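Local coordinates for putative phenazine biosynthesis PhzC/PhzF protein (Clostridium difficile, PDB 4DUN) that is assigned to the PhzF family and probably acts as an isomerase, although its substrate and reaction remain unestablished, at residues V24-R29 against V51-G56; M114-I119 against V245-E250; P128-L133 against R168-W173. One frame throughout, in Å; residues are numbered along the deposited sequence.

Contact 1: residues V24-R29 against V51-G56; sequences VCVLDR and VVKGKG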
ATOM      1  N   VAL A  24       0.667   9.713   9.402  1.00 14.72           N
ATOM      2  CA  VAL A  24       0.282  10.968  10.055  1.00 14.30           C
ATOM      3  C   VAL A  24       1.345  12.001   9.698  1.00 19.21           C
ATOM      4  O   VAL A  24       2.497  11.864  10.122  1.00 18.57           O
ATOM      5  CB  VAL A  24       0.097  10.879  11.611  1.00 17.86           C
ATOM      6  CG1 VAL A  24      -0.341  12.241  12.181  1.00 17.37           C
ATOM      7  CG2 VAL A  24      -0.900   9.788  12.017  1.00 17.94           C
ATOM      8  N   CYS A  25       0.959  13.029   8.942  0.50 15.06           N
ATOM      9  CA  CYS A  25       1.861  14.086   8.489  0.50 15.49           C
ATOM     10  C   CYS A  25       1.527  15.389   9.229  0.50 20.41           C
ATOM     11  O   CYS A  25       0.397  15.879   9.119  0.50 19.85           O
ATOM     12  CB  CYS A  25       1.735  14.236   6.977  0.50 15.39           C
ATOM     13  SG  CYS A  25       2.818  15.492   6.277  0.50 19.60           S
ATOM     14  N   VAL A  26       2.489  15.917  10.027  1.00 19.09           N
ATOM     15  CA  VAL A  26       2.275  17.099  10.857  1.00 19.87           C
ATOM     16  C   VAL A  26       2.921  18.288  10.163  1.00 23.92           C
ATOM     17  O   VAL A  26       4.134  18.275   9.905  1.00 23.27           O
ATOM     18  CB  VAL A  26       2.756  16.935  12.328  1.00 25.10           C
ATOM     19  CG1 VAL A  26       2.415  18.180  13.160  1.00 26.27           C
ATOM     20  CG2 VAL A  26       2.179  15.671  12.970  1.00 24.52           C
ATOM     21  N   LEU A  27       2.095  19.294   9.821  1.00 22.33           N
ATOM     22  CA  LEU A  27       2.540  20.472   9.072  1.00 24.35           C
ATOM     23  C   LEU A  27       2.506  21.749   9.885  1.00 30.16           C
ATOM     24  O   LEU A  27       1.538  21.989  10.612  1.00 29.79           O
ATOM     25  CB  LEU A  27       1.639  20.685   7.843  1.00 24.94           C
ATOM     26  CG  LEU A  27       1.491  19.535   6.838  1.00 31.50           C
ATOM     27  CD1 LEU A  27       0.203  19.690   6.047  1.00 32.10           C
ATOM     28  CD2 LEU A  27       2.647  19.525   5.878  1.00 36.29           C
ATOM     29  N   ASP A  28       3.520  22.609   9.683  1.00 35.74           N
ATOM     30  CA  ASP A  28       3.612  23.931  10.311  1.00 38.74           C
ATOM     31  C   ASP A  28       2.791  24.941   9.518  1.00 42.33           C
ATOM     32  O   ASP A  28       2.312  25.935  10.066  1.00 45.74           O
ATOM     33  CB  ASP A  28       5.080  24.411  10.367  1.00 42.72           C
ATOM     34  CG  ASP A  28       6.028  23.631  11.266  1.00 63.21           C
ATOM     35  OD1 ASP A  28       5.595  22.614  11.855  1.00 64.73           O
ATOM     36  OD2 ASP A  28       7.209  24.031  11.369  1.00 73.64           O
ATOM     37  N   ARG A  29       2.685  24.707   8.208  1.00 34.89           N
ATOM     38  CA  ARG A  29       1.985  25.562   7.252  1.00 34.94           C
ATOM     39  C   ARG A  29       1.117  24.725   6.323  1.00 36.15           C
ATOM     40  O   ARG A  29       1.337  23.524   6.188  1.00 33.90           O
ATOM     41  CB  ARG A  29       3.003  26.366   6.416  1.00 36.64           C
ATOM     42  CG  ARG A  29       3.814  27.381   7.209  1.00 56.33           C
ATOM     43  CD  ARG A  29       4.835  28.103   6.355  1.00 73.71           C
ATOM     44  NE  ARG A  29       5.338  29.292   7.045  1.00 89.05           N
ATOM     45  CZ  ARG A  29       6.085  30.236   6.480  1.00105.64           C
ATOM     46  NH1 ARG A  29       6.428  30.145   5.199  1.00 93.03           N
ATOM     47  NH2 ARG A  29       6.491  31.281   7.187  1.00 93.96           N
ATOM     48  N   VAL A  51      -2.251  16.942   9.697  1.00 18.78           N
ATOM     49  CA  VAL A  51      -2.570  17.850  10.799  1.00 20.46           C
ATOM     50  C   VAL A  51      -1.892  19.185  10.528  1.00 25.02           C
ATOM     51  O   VAL A  51      -0.661  19.230  10.378  1.00 23.95           O
ATOM     52  CB  VAL A  51      -2.137  17.278  12.189  1.00 25.03           C
ATOM     53  CG1 VAL A  51      -2.368  18.296  13.311  1.00 26.28           C
ATOM     54  CG2 VAL A  51      -2.835  15.946  12.506  1.00 24.42           C
ATOM     55  N   VAL A  52      -2.682  20.267  10.475  1.00 23.24           N
ATOM     56  CA  VAL A  52      -2.143  21.615  10.329  1.00 25.69           C
ATOM     57  C   VAL A  52      -2.180  22.241  11.696  1.00 34.00           C
ATOM     58  O   VAL A  52      -3.265  22.440  12.259  1.00 33.47           O
ATOM     59  CB  VAL A  52      -2.856  22.502   9.264  1.00 30.81           C
ATOM     60  CG1 VAL A  52      -2.255  23.918   9.239  1.00 32.33           C
ATOM     61  CG2 VAL A  52      -2.791  21.867   7.878  1.00 29.80           C
ATOM     62  N   LYS A  53      -1.003  22.531  12.252  1.00 33.72           N
ATOM     63  CA  LYS A  53      -0.971  23.176  13.554  1.00 37.09           C
ATOM     64  C   LYS A  53      -0.920  24.674  13.338  1.00 46.28           C
ATOM     65  O   LYS A  53       0.027  25.174  12.733  1.00 46.34           O
ATOM     66  CB  LYS A  53       0.152  22.657  14.480  1.00 40.47           C
ATOM     67  CG  LYS A  53       1.484  22.293  13.843  1.00 46.88           C
ATOM     68  CD  LYS A  53       2.408  21.675  14.880  1.00 52.86           C
ATOM     69  CE  LYS A  53       3.843  21.596  14.432  1.00 58.02           C
ATOM     70  NZ  LYS A  53       4.756  21.242  15.553  1.00 69.57           N
ATOM     71  N   GLY A  54      -2.009  25.340  13.727  1.00 46.52           N
ATOM     72  CA  GLY A  54      -2.184  26.790  13.652  1.00 48.84           C
ATOM     73  C   GLY A  54      -2.372  27.411  15.022  1.00 56.22           C
ATOM     74  O   GLY A  54      -2.415  26.695  16.030  1.00 56.43           O
ATOM     75  N   LYS A  55      -2.509  28.747  15.079  1.00 55.87           N
ATOM     76  CA  LYS A  55      -2.690  29.472  16.342  1.00 58.52           C
ATOM     77  C   LYS A  55      -3.994  29.030  17.028  1.00 64.38           C
ATOM     78  O   LYS A  55      -5.090  29.263  16.511  1.00 65.39           O
ATOM     79  CB  LYS A  55      -2.662  30.997  16.118  1.00 62.63           C
ATOM     80  CG  LYS A  55      -2.536  31.835  17.382  1.00 79.54           C
ATOM     81  CD  LYS A  55      -2.471  33.315  17.045  1.00 90.95           C
ATOM     82  CE  LYS A  55      -2.405  34.178  18.279  1.00103.14           C
ATOM     83  NZ  LYS A  55      -2.267  35.616  17.931  1.00112.96           N
ATOM     84  N   GLY A  56      -3.840  28.340  18.151  1.00 60.74           N
ATOM     85  CA  GLY A  56      -4.947  27.851  18.963  1.00 61.17           C
ATOM     86  C   GLY A  56      -5.741  26.653  18.466  1.00 61.42           C
ATOM     87  O   GLY A  56      -6.614  26.196  19.208  1.00 62.18           O
TER
HETATM   88  O   HOH W   1       2.316  26.629  12.695  1.00 58.11           O
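Lys53 has CG set between its backbone N and carbonyl carbon (chi1 37°), and from there its chain runs extended over the end of strand 24-27, crossing the side chain of Val26 at about a right angle before drawing level with Asp28. The path can be followed atom by atom. CG of Lys53 lies 3.2 Å from O of Leu27. Next, CD of Lys53 comes within 3.9 Å of CG1 of Val26. CE of Lys53 then sits 3.3 Å from OD1 of Asp28. The ammonium NZ stops 4.0 Å from OD1 of Asp28, too far for a salt bridge; NZ also has a long, weak ion pair with Glu5.

The backbones pair in parallel. Val51 N donates to Cys25 O, Leu27 N to Val51 O at 2.8 Å, and Lys53 N to Leu27 O, the last two nearly straight at 173°. On the side opposite Val26 and Val51, CD1 of Leu27 meets CG2 of Val52 at 4.1 Å. Past the last of these bonds a water continues the link, donating to the carbonyl oxygens of both Asp28 and Lys53.

Val26 and Val51 share the face packed on helix 73-87, through Val82 and Ile83. The three backbone bonds therefore carry the join between strands 20-27 and 47-54, helped by the Leu27-Val52 contact, while the Asp28-Lys53 charges probably add only a loose electrostatic attraction at the solvent-exposed end.

Contact 2: residues M114-I119 against V245-E250; sequences MIFPEI and VKISGE
Met114 and Ile247, like Phe116 and Val245, form antiparallel hydrogen-bonded pairs, and each is closed by two backbone bonds. Met114 N gives its hydrogen to Ile247 O at 2.8 Å, and Ile247 N returns one to Met114 O at 174°. Phe116 N and Val245 N exchange bonds with each other's carbonyl oxygens in the same manner. Between them lies the non-hydrogen-bonded pair Ile115-Lys246, whose CA atoms come within 4.6 Å. Here the backbone adds a CA-H...O contact, with CA of Ile115 3.4 Å from O of Val245. The strand axes make 141°, a marked twist from strictly antiparallel.

Apolar contacts gather on the face carrying Met114, Phe116, Val245 and Ile247. The side chains of Phe116 and Ile247 cross at about a right angle, and CD1 of Ile247 approaches the ring obliquely near CD2 of Phe116; the ring has two conformers, so the closeness of this approach is doubtful. CG2 of Val245 lies 4.1 Å from CB of Phe116. Ile211 of helix 207-218 packs on both Val245 and Ile247.

Charged residues add to this. CG1 of Val245 packs across the extended Glu118 chain, with the carboxylate OE2 of Glu118 3.7 Å away. Lys246 bends at chi3 (-77°) and forms a weak, long ion pair with Glu113.

A sulfate about 4 Å from the Phe116 side chain, probably from the crystallisation liquor, may mark a pocket. Strand 244-259 also pairs with strands 4-11 and 233-239, consistent with a long strand linking the two lobes of the diaminopimelate epimerase-like fold to which PhzF proteins belong.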
ATOM      1  N   MET A 114     -12.759   8.251  22.371  1.00 16.57           N
ATOM      2  CA  MET A 114     -13.618   8.985  21.435  1.00 16.80           C
ATOM      3  C   MET A 114     -15.076   8.696  21.778  1.00 21.22           C
ATOM      4  O   MET A 114     -15.462   7.539  21.972  1.00 19.97           O
ATOM      5  CB  MET A 114     -13.297   8.612  19.973  1.00 18.87           C
ATOM      6  CG  MET A 114     -11.823   8.781  19.625  1.00 23.65           C
ATOM      7  SD  MET A 114     -11.339   8.320  17.927  1.00 27.81           S
ATOM      8  CE  MET A 114     -11.632   6.575  17.938  1.00 25.46           C
ATOM      9  N   ILE A 115     -15.883   9.758  21.866  1.00 17.44           N
ATOM     10  CA  ILE A 115     -17.285   9.656  22.248  1.00 17.76           C
ATOM     11  C   ILE A 115     -18.128   9.784  20.996  1.00 21.31           C
ATOM     12  O   ILE A 115     -18.004  10.751  20.242  1.00 19.31           O
ATOM     13  CB  ILE A 115     -17.662  10.685  23.353  1.00 21.64           C
ATOM     14  CG1 ILE A 115     -16.893  10.366  24.655  1.00 22.84           C
ATOM     15  CG2 ILE A 115     -19.198  10.690  23.597  1.00 21.37           C
ATOM     16  CD1 ILE A 115     -16.995  11.424  25.774  1.00 28.75           C
ATOM     17  N   PHE A 116     -18.935   8.749  20.742  0.50 18.91           N
ATOM     18  CA  PHE A 116     -19.776   8.606  19.549  0.50 20.00           C
ATOM     19  C   PHE A 116     -21.261   8.482  19.918  0.50 24.32           C
ATOM     20  O   PHE A 116     -21.553   8.071  21.035  0.50 22.88           O
ATOM     21  CB  PHE A 116     -19.331   7.328  18.786  0.50 21.52           C
ATOM     22  CG  PHE A 116     -18.031   7.320  17.996  0.50 22.01           C
ATOM     23  CD1 PHE A 116     -17.232   8.457  17.911  0.50 24.70           C
ATOM     24  CD2 PHE A 116     -17.623   6.179  17.310  0.50 23.05           C
ATOM     25  CE1 PHE A 116     -16.044   8.447  17.175  0.50 24.39           C
ATOM     26  CE2 PHE A 116     -16.436   6.173  16.566  0.50 25.46           C
ATOM     27  CZ  PHE A 116     -15.659   7.309  16.499  0.50 23.31           C
ATOM     28  N   PRO A 117     -22.227   8.784  19.008  1.00 24.20           N
ATOM     29  CA  PRO A 117     -23.646   8.590  19.357  1.00 24.88           C
ATOM     30  C   PRO A 117     -23.972   7.097  19.478  1.00 28.29           C
ATOM     31  O   PRO A 117     -23.396   6.281  18.757  1.00 27.50           O
ATOM     32  CB  PRO A 117     -24.379   9.237  18.174  1.00 27.27           C
ATOM     33  CG  PRO A 117     -23.456   9.041  17.025  1.00 31.84           C
ATOM     34  CD  PRO A 117     -22.091   9.278  17.613  1.00 26.72           C
ATOM     35  N   GLU A 118     -24.824   6.742  20.446  1.00 18.05           N
ATOM     36  CA  GLU A 118     -25.298   5.375  20.643  1.00 17.99           C
ATOM     37  C   GLU A 118     -26.369   5.127  19.594  1.00 23.01           C
ATOM     38  O   GLU A 118     -27.260   5.958  19.433  1.00 23.35           O
ATOM     39  CB  GLU A 118     -25.840   5.203  22.070  1.00 20.36           C
ATOM     40  CG  GLU A 118     -26.388   3.809  22.320  1.00 27.39           C
ATOM     41  CD  GLU A 118     -26.494   3.455  23.785  1.00 49.45           C
ATOM     42  OE1 GLU A 118     -27.236   4.155  24.505  1.00 40.17           O
ATOM     43  OE2 GLU A 118     -25.807   2.503  24.221  1.00 56.05           O
ATOM     44  N   ILE A 119     -26.244   4.048  18.819  1.00 19.51           N
ATOM     45  CA  ILE A 119     -27.216   3.784  17.747  1.00 19.13           C
ATOM     46  C   ILE A 119     -27.691   2.326  17.836  1.00 23.04           C
ATOM     47  O   ILE A 119     -27.132   1.460  17.162  1.00 21.01           O
ATOM     48  CB  ILE A 119     -26.648   4.125  16.330  1.00 21.67           C
ATOM     49  CG1 ILE A 119     -26.038   5.546  16.238  1.00 22.71           C
ATOM     50  CG2 ILE A 119     -27.709   3.917  15.228  1.00 22.54           C
ATOM     51  CD1 ILE A 119     -25.096   5.773  15.023  1.00 30.60           C
ATOM     52  N   VAL A 245     -21.699   6.603  23.502  1.00 17.97           N
ATOM     53  CA  VAL A 245     -20.819   5.496  23.827  1.00 17.33           C
ATOM     54  C   VAL A 245     -19.380   5.989  23.783  1.00 22.08           C
ATOM     55  O   VAL A 245     -19.058   6.911  23.023  1.00 21.65           O
ATOM     56  CB  VAL A 245     -21.028   4.242  22.912  1.00 20.14           C
ATOM     57  CG1 VAL A 245     -22.440   3.642  23.056  1.00 20.64           C
ATOM     58  CG2 VAL A 245     -20.724   4.553  21.450  1.00 19.89           C
ATOM     59  N   LYS A 246     -18.509   5.379  24.597  1.00 17.73           N
ATOM     60  CA  LYS A 246     -17.096   5.691  24.562  1.00 17.18           C
ATOM     61  C   LYS A 246     -16.370   4.513  23.904  1.00 21.38           C
ATOM     62  O   LYS A 246     -16.602   3.351  24.270  1.00 21.53           O
ATOM     63  CB  LYS A 246     -16.542   5.969  25.972  1.00 19.01           C
ATOM     64  CG  LYS A 246     -15.116   6.526  25.946  1.00 23.88           C
ATOM     65  CD  LYS A 246     -14.464   6.536  27.339  1.00 35.53           C
ATOM     66  CE  LYS A 246     -14.943   7.644  28.239  1.00 50.06           C
ATOM     67  NZ  LYS A 246     -14.236   7.607  29.549  1.00 62.55           N
ATOM     68  N   ILE A 247     -15.545   4.823  22.901  1.00 17.43           N
ATOM     69  CA  ILE A 247     -14.720   3.870  22.160  1.00 18.38           C
ATOM     70  C   ILE A 247     -13.278   4.275  22.430  1.00 23.15           C
ATOM     71  O   ILE A 247     -12.922   5.437  22.208  1.00 21.35           O
ATOM     72  CB  ILE A 247     -15.144   3.891  20.664  1.00 22.46           C
ATOM     73  CG1 ILE A 247     -16.441   3.047  20.535  1.00 24.09           C
ATOM     74  CG2 ILE A 247     -14.047   3.353  19.708  1.00 25.67           C
ATOM     75  CD1 ILE A 247     -17.520   3.668  19.747  1.00 34.15           C
ATOM     76  N   SER A 248     -12.463   3.331  22.959  1.00 19.25           N
ATOM     77  CA  SER A 248     -11.075   3.645  23.285  1.00 19.05           C
ATOM     78  C   SER A 248     -10.130   2.620  22.727  1.00 20.63           C
ATOM     79  O   SER A 248     -10.471   1.433  22.632  1.00 19.73           O
ATOM     80  CB  SER A 248     -10.866   3.740  24.799  1.00 24.12           C
ATOM     81  OG  SER A 248     -11.810   4.585  25.435  1.00 29.90           O
ATOM     82  N   GLY A 249      -8.920   3.069  22.431  1.00 16.70           N
ATOM     83  CA  GLY A 249      -7.877   2.180  21.959  1.00 17.05           C
ATOM     84  C   GLY A 249      -6.481   2.687  22.233  1.00 21.13           C
ATOM     85  O   GLY A 249      -6.274   3.884  22.486  1.00 20.54           O
ATOM     86  N   GLU A 250      -5.530   1.758  22.186  1.00 18.35           N
ATOM     87  CA  GLU A 250      -4.113   2.036  22.321  1.00 18.93           C
ATOM     88  C   GLU A 250      -3.569   2.316  20.922  1.00 20.32           C
ATOM     89  O   GLU A 250      -4.231   1.996  19.928  1.00 18.35           O
ATOM     90  CB  GLU A 250      -3.384   0.824  22.940  1.00 21.83           C
ATOM     91  CG  GLU A 250      -3.822   0.447  24.347  1.00 28.91           C
ATOM     92  CD  GLU A 250      -3.188  -0.843  24.837  1.00 54.81           C
ATOM     93  OE1 GLU A 250      -1.997  -1.091  24.527  1.00 35.68           O
ATOM     94  OE2 GLU A 250      -3.894  -1.620  25.519  1.00 48.58           O
TER

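Contact 3: residues P128-L133 against R168-W173; sequences PQQANL and RKLTDW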
ATOM      1  N   PRO A 128     -35.408 -13.405   0.365  1.00 42.66           N
ATOM      2  CA  PRO A 128     -34.675 -14.615  -0.062  1.00 43.31           C
ATOM      3  C   PRO A 128     -33.407 -14.314  -0.883  1.00 46.97           C
ATOM      4  O   PRO A 128     -32.406 -15.010  -0.693  1.00 46.82           O
ATOM      5  CB  PRO A 128     -35.714 -15.373  -0.889  1.00 47.21           C
ATOM      6  CG  PRO A 128     -37.019 -14.962  -0.294  1.00 51.29           C
ATOM      7  CD  PRO A 128     -36.848 -13.511   0.040  1.00 45.35           C
ATOM      8  N   GLN A 129     -33.426 -13.260  -1.742  1.00 42.53           N
ATOM      9  CA  GLN A 129     -32.275 -12.853  -2.567  1.00 42.36           C
ATOM     10  C   GLN A 129     -31.130 -12.302  -1.707  1.00 43.76           C
ATOM     11  O   GLN A 129     -29.970 -12.643  -1.954  1.00 42.53           O
ATOM     12  CB  GLN A 129     -32.679 -11.809  -3.616  1.00 44.71           C
ATOM     13  CG  GLN A 129     -33.243 -12.421  -4.892  1.00 74.24           C
ATOM     14  CD  GLN A 129     -33.807 -11.372  -5.818  1.00101.92           C
ATOM     15  OE1 GLN A 129     -34.893 -10.826  -5.591  1.00 98.70           O
ATOM     16  NE2 GLN A 129     -33.087 -11.079  -6.892  1.00 96.79           N
ATOM     17  N   GLN A 130     -31.455 -11.445  -0.707  1.00 39.85           N
ATOM     18  CA  GLN A 130     -30.460 -10.876   0.211  1.00 36.68           C
ATOM     19  C   GLN A 130     -29.840 -11.964   1.071  1.00 39.21           C
ATOM     20  O   GLN A 130     -28.635 -11.930   1.298  1.00 38.69           O
ATOM     21  CB  GLN A 130     -31.075  -9.784   1.100  1.00 36.61           C
ATOM     22  CG  GLN A 130     -31.265  -8.446   0.390  1.00 32.96           C
ATOM     23  CD  GLN A 130     -32.115  -7.482   1.169  1.00 45.10           C
ATOM     24  OE1 GLN A 130     -33.005  -7.868   1.943  1.00 43.57           O
ATOM     25  NE2 GLN A 130     -31.874  -6.194   0.961  1.00 36.70           N
ATOM     26  N   ALA A 131     -30.649 -12.955   1.514  1.00 35.93           N
ATOM     27  CA  ALA A 131     -30.182 -14.088   2.332  1.00 34.90           C
ATOM     28  C   ALA A 131     -29.159 -14.945   1.578  1.00 39.32           C
ATOM     29  O   ALA A 131     -28.324 -15.596   2.212  1.00 38.39           O
ATOM     30  CB  ALA A 131     -31.361 -14.948   2.767  1.00 36.28           C
ATOM     31  N   ASN A 132     -29.244 -14.969   0.234  1.00 37.00           N
ATOM     32  CA  ASN A 132     -28.307 -15.699  -0.612  1.00 37.99           C
ATOM     33  C   ASN A 132     -27.032 -14.871  -0.876  1.00 40.37           C
ATOM     34  O   ASN A 132     -26.032 -15.439  -1.302  1.00 41.71           O
ATOM     35  CB  ASN A 132     -28.976 -16.118  -1.926  1.00 43.69           C
ATOM     36  CG  ASN A 132     -29.950 -17.280  -1.784  1.00 70.94           C
ATOM     37  OD1 ASN A 132     -29.975 -18.001  -0.773  1.00 61.98           O
ATOM     38  ND2 ASN A 132     -30.761 -17.507  -2.814  1.00 65.81           N
ATOM     39  N   LEU A 133     -27.052 -13.547  -0.620  1.00 34.14           N
ATOM     40  CA  LEU A 133     -25.873 -12.707  -0.863  1.00 33.01           C
ATOM     41  C   LEU A 133     -24.932 -12.604   0.351  1.00 33.44           C
ATOM     42  O   LEU A 133     -23.761 -12.264   0.173  1.00 31.86           O
ATOM     43  CB  LEU A 133     -26.278 -11.283  -1.289  1.00 33.10           C
ATOM     44  CG  LEU A 133     -27.102 -11.150  -2.586  1.00 39.85           C
ATOM     45  CD1 LEU A 133     -27.703  -9.764  -2.692  1.00 39.50           C
ATOM     46  CD2 LEU A 133     -26.289 -11.530  -3.824  1.00 43.32           C
ATOM     47  N   ARG A 168     -21.186  -6.800  -2.576  1.00 29.92           N
ATOM     48  CA  ARG A 168     -21.401  -5.532  -3.284  1.00 31.94           C
ATOM     49  C   ARG A 168     -22.860  -5.368  -3.750  1.00 38.68           C
ATOM     50  O   ARG A 168     -23.304  -4.239  -3.971  1.00 40.88           O
ATOM     51  CB  ARG A 168     -20.466  -5.422  -4.490  1.00 36.08           C
ATOM     52  CG  ARG A 168     -19.131  -4.812  -4.148  1.00 39.36           C
ATOM     53  CD  ARG A 168     -18.321  -4.438  -5.379  1.00 39.85           C
ATOM     54  NE  ARG A 168     -17.870  -5.603  -6.143  1.00 44.49           N
ATOM     55  CZ  ARG A 168     -16.778  -6.316  -5.879  1.00 57.78           C
ATOM     56  NH1 ARG A 168     -16.022  -6.022  -4.828  1.00 44.94           N
ATOM     57  NH2 ARG A 168     -16.434  -7.330  -6.661  1.00 46.99           N
ATOM     58  N   LYS A 169     -23.597  -6.487  -3.897  1.00 35.07           N
ATOM     59  CA  LYS A 169     -24.993  -6.492  -4.340  1.00 36.56           C
ATOM     60  C   LYS A 169     -25.957  -6.095  -3.201  1.00 41.23           C
ATOM     61  O   LYS A 169     -27.126  -5.816  -3.481  1.00 43.27           O
ATOM     62  CB  LYS A 169     -25.378  -7.858  -4.945  1.00 38.86           C
ATOM     63  CG  LYS A 169     -24.680  -8.149  -6.272  1.00 50.89           C
ATOM     64  CD  LYS A 169     -24.970  -9.558  -6.775  1.00 55.88           C
ATOM     65  CE  LYS A 169     -24.056  -9.948  -7.907  1.00 68.44           C
ATOM     66  NZ  LYS A 169     -24.300 -11.347  -8.349  1.00 79.47           N
ATOM     67  N   LEU A 170     -25.463  -6.021  -1.937  1.00 35.88           N
ATOM     68  CA  LEU A 170     -26.243  -5.582  -0.773  1.00 34.72           C
ATOM     69  C   LEU A 170     -26.088  -4.051  -0.634  1.00 41.37           C
ATOM     70  O   LEU A 170     -25.480  -3.556   0.329  1.00 39.44           O
ATOM     71  CB  LEU A 170     -25.788  -6.316   0.515  1.00 31.67           C
ATOM     72  CG  LEU A 170     -25.954  -7.836   0.545  1.00 34.84           C
ATOM     73  CD1 LEU A 170     -25.008  -8.447   1.544  1.00 32.15           C
ATOM     74  CD2 LEU A 170     -27.395  -8.242   0.856  1.00 36.52           C
ATOM     75  N   THR A 171     -26.636  -3.317  -1.628  1.00 41.14           N
ATOM     76  CA  THR A 171     -26.546  -1.860  -1.801  1.00 41.94           C
ATOM     77  C   THR A 171     -27.243  -1.024  -0.712  1.00 44.83           C
ATOM     78  O   THR A 171     -26.979   0.177  -0.625  1.00 45.01           O
ATOM     79  CB  THR A 171     -27.106  -1.457  -3.179  1.00 51.67           C
ATOM     80  OG1 THR A 171     -28.423  -1.996  -3.344  1.00 50.96           O
ATOM     81  CG2 THR A 171     -26.201  -1.897  -4.332  1.00 52.21           C
ATOM     82  N   ASP A 172     -28.101  -1.634   0.118  1.00 40.46           N
ATOM     83  CA  ASP A 172     -28.807  -0.921   1.188  1.00 39.68           C
ATOM     84  C   ASP A 172     -27.889  -0.528   2.363  1.00 40.00           C
ATOM     85  O   ASP A 172     -28.294   0.303   3.171  1.00 39.79           O
ATOM     86  CB  ASP A 172     -29.973  -1.772   1.722  1.00 41.23           C
ATOM     87  CG  ASP A 172     -31.358  -1.357   1.273  1.00 51.86           C
ATOM     88  OD1 ASP A 172     -31.460  -0.541   0.320  1.00 51.15           O
ATOM     89  OD2 ASP A 172     -32.345  -1.865   1.855  1.00 59.16           O
ATOM     90  N   TRP A 173     -26.669  -1.105   2.451  1.00 34.42           N
ATOM     91  CA  TRP A 173     -25.748  -0.871   3.571  1.00 31.78           C
ATOM     92  C   TRP A 173     -24.334  -0.477   3.111  1.00 36.16           C
ATOM     93  O   TRP A 173     -23.931  -0.834   2.005  1.00 37.43           O
ATOM     94  CB  TRP A 173     -25.693  -2.128   4.470  1.00 28.23           C
ATOM     95  CG  TRP A 173     -27.042  -2.468   5.039  1.00 29.71           C
ATOM     96  CD1 TRP A 173     -27.656  -1.868   6.100  1.00 32.47           C
ATOM     97  CD2 TRP A 173     -28.012  -3.359   4.465  1.00 30.75           C
ATOM     98  NE1 TRP A 173     -28.922  -2.381   6.267  1.00 32.71           N
ATOM     99  CE2 TRP A 173     -29.174  -3.283   5.265  1.00 35.01           C
ATOM    100  CE3 TRP A 173     -27.994  -4.254   3.378  1.00 33.14           C
ATOM    101  CZ2 TRP A 173     -30.318  -4.046   4.997  1.00 35.99           C
ATOM    102  CZ3 TRP A 173     -29.124  -5.016   3.118  1.00 36.20           C
ATOM    103  CH2 TRP A 173     -30.267  -4.916   3.926  1.00 37.59           C
TER
HETATM  104  O   HOH W   2     -33.427  -4.205   3.066  1.00 55.84           O
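A type I beta turn, Leu170 to Trp173, packs against the short, weakly bonded helix 128-133 at the surface of the fold, with Gln130 and Leu133 as the helix residues that meet it. The loop holding the turn runs from helix 164-167 to strand 176-181. Leu170 is also the centre of an inverse gamma turn, closed by a weak bond from Thr171 N to Lys169 O.

Apolar branches make one part of the contact. Leu133 and Leu170 run antiparallel alongside each other, so that CD2 of Leu170 lies 3.9 Å from both CB and CD1 of Leu133. Both methyls of Leu133 touch CB of Lys169, CD1 at 3.8 Å, and CD2 goes on to CD further out along the same lysine. Lys169 crosses Leu133 at about a right angle, and its NZ goes on to bond Gln166 OE1.

Gln130 reaches the indole. With CG anti to the carbonyl carbon (chi1 -78°) and the chain extended beyond it, CG rests 3.9 Å from CD2 of Leu170 and the amide arrives at Trp173. The amide and ring planes stand 47° apart, and NE2 of Gln130 comes in obliquely, 3.6 Å from CH2 of Trp173; no hydrogen bond joins the two segments directly. The other polar atoms have partners outside: OE1 of Gln130 takes Ser127 N, and NE1 of Trp173 bonds Ser143 OG. One water completes the contact, accepting from NE2 of Gln130 at 3.3 Å and donating to OD2 of Asp172 at 2.8 Å.

How the contacts relate
Along the chain, contact 1 closes before contact 2 opens, and contact 3 is nested inside the long loop that contact 2 closes. In space contact 2 lies nearest the centre of the chain, about 10 Å from it, with the centre of contact 1 about 25 Å and that of contact 3 about 29 Å from its own. Contacts 1 and 3 lie on opposite sides of the chain's centre, about 43 Å apart between centres, and none of the three touches another. Strand 4-11 connects the first two, pairing with strand 20-27 of contact 1 and strand 244-259 of contact 2. Contact 2 thus ties the late strand to a mid-chain strand, while contacts 1 and 3 close shorter loops, of 21 and 34 residues.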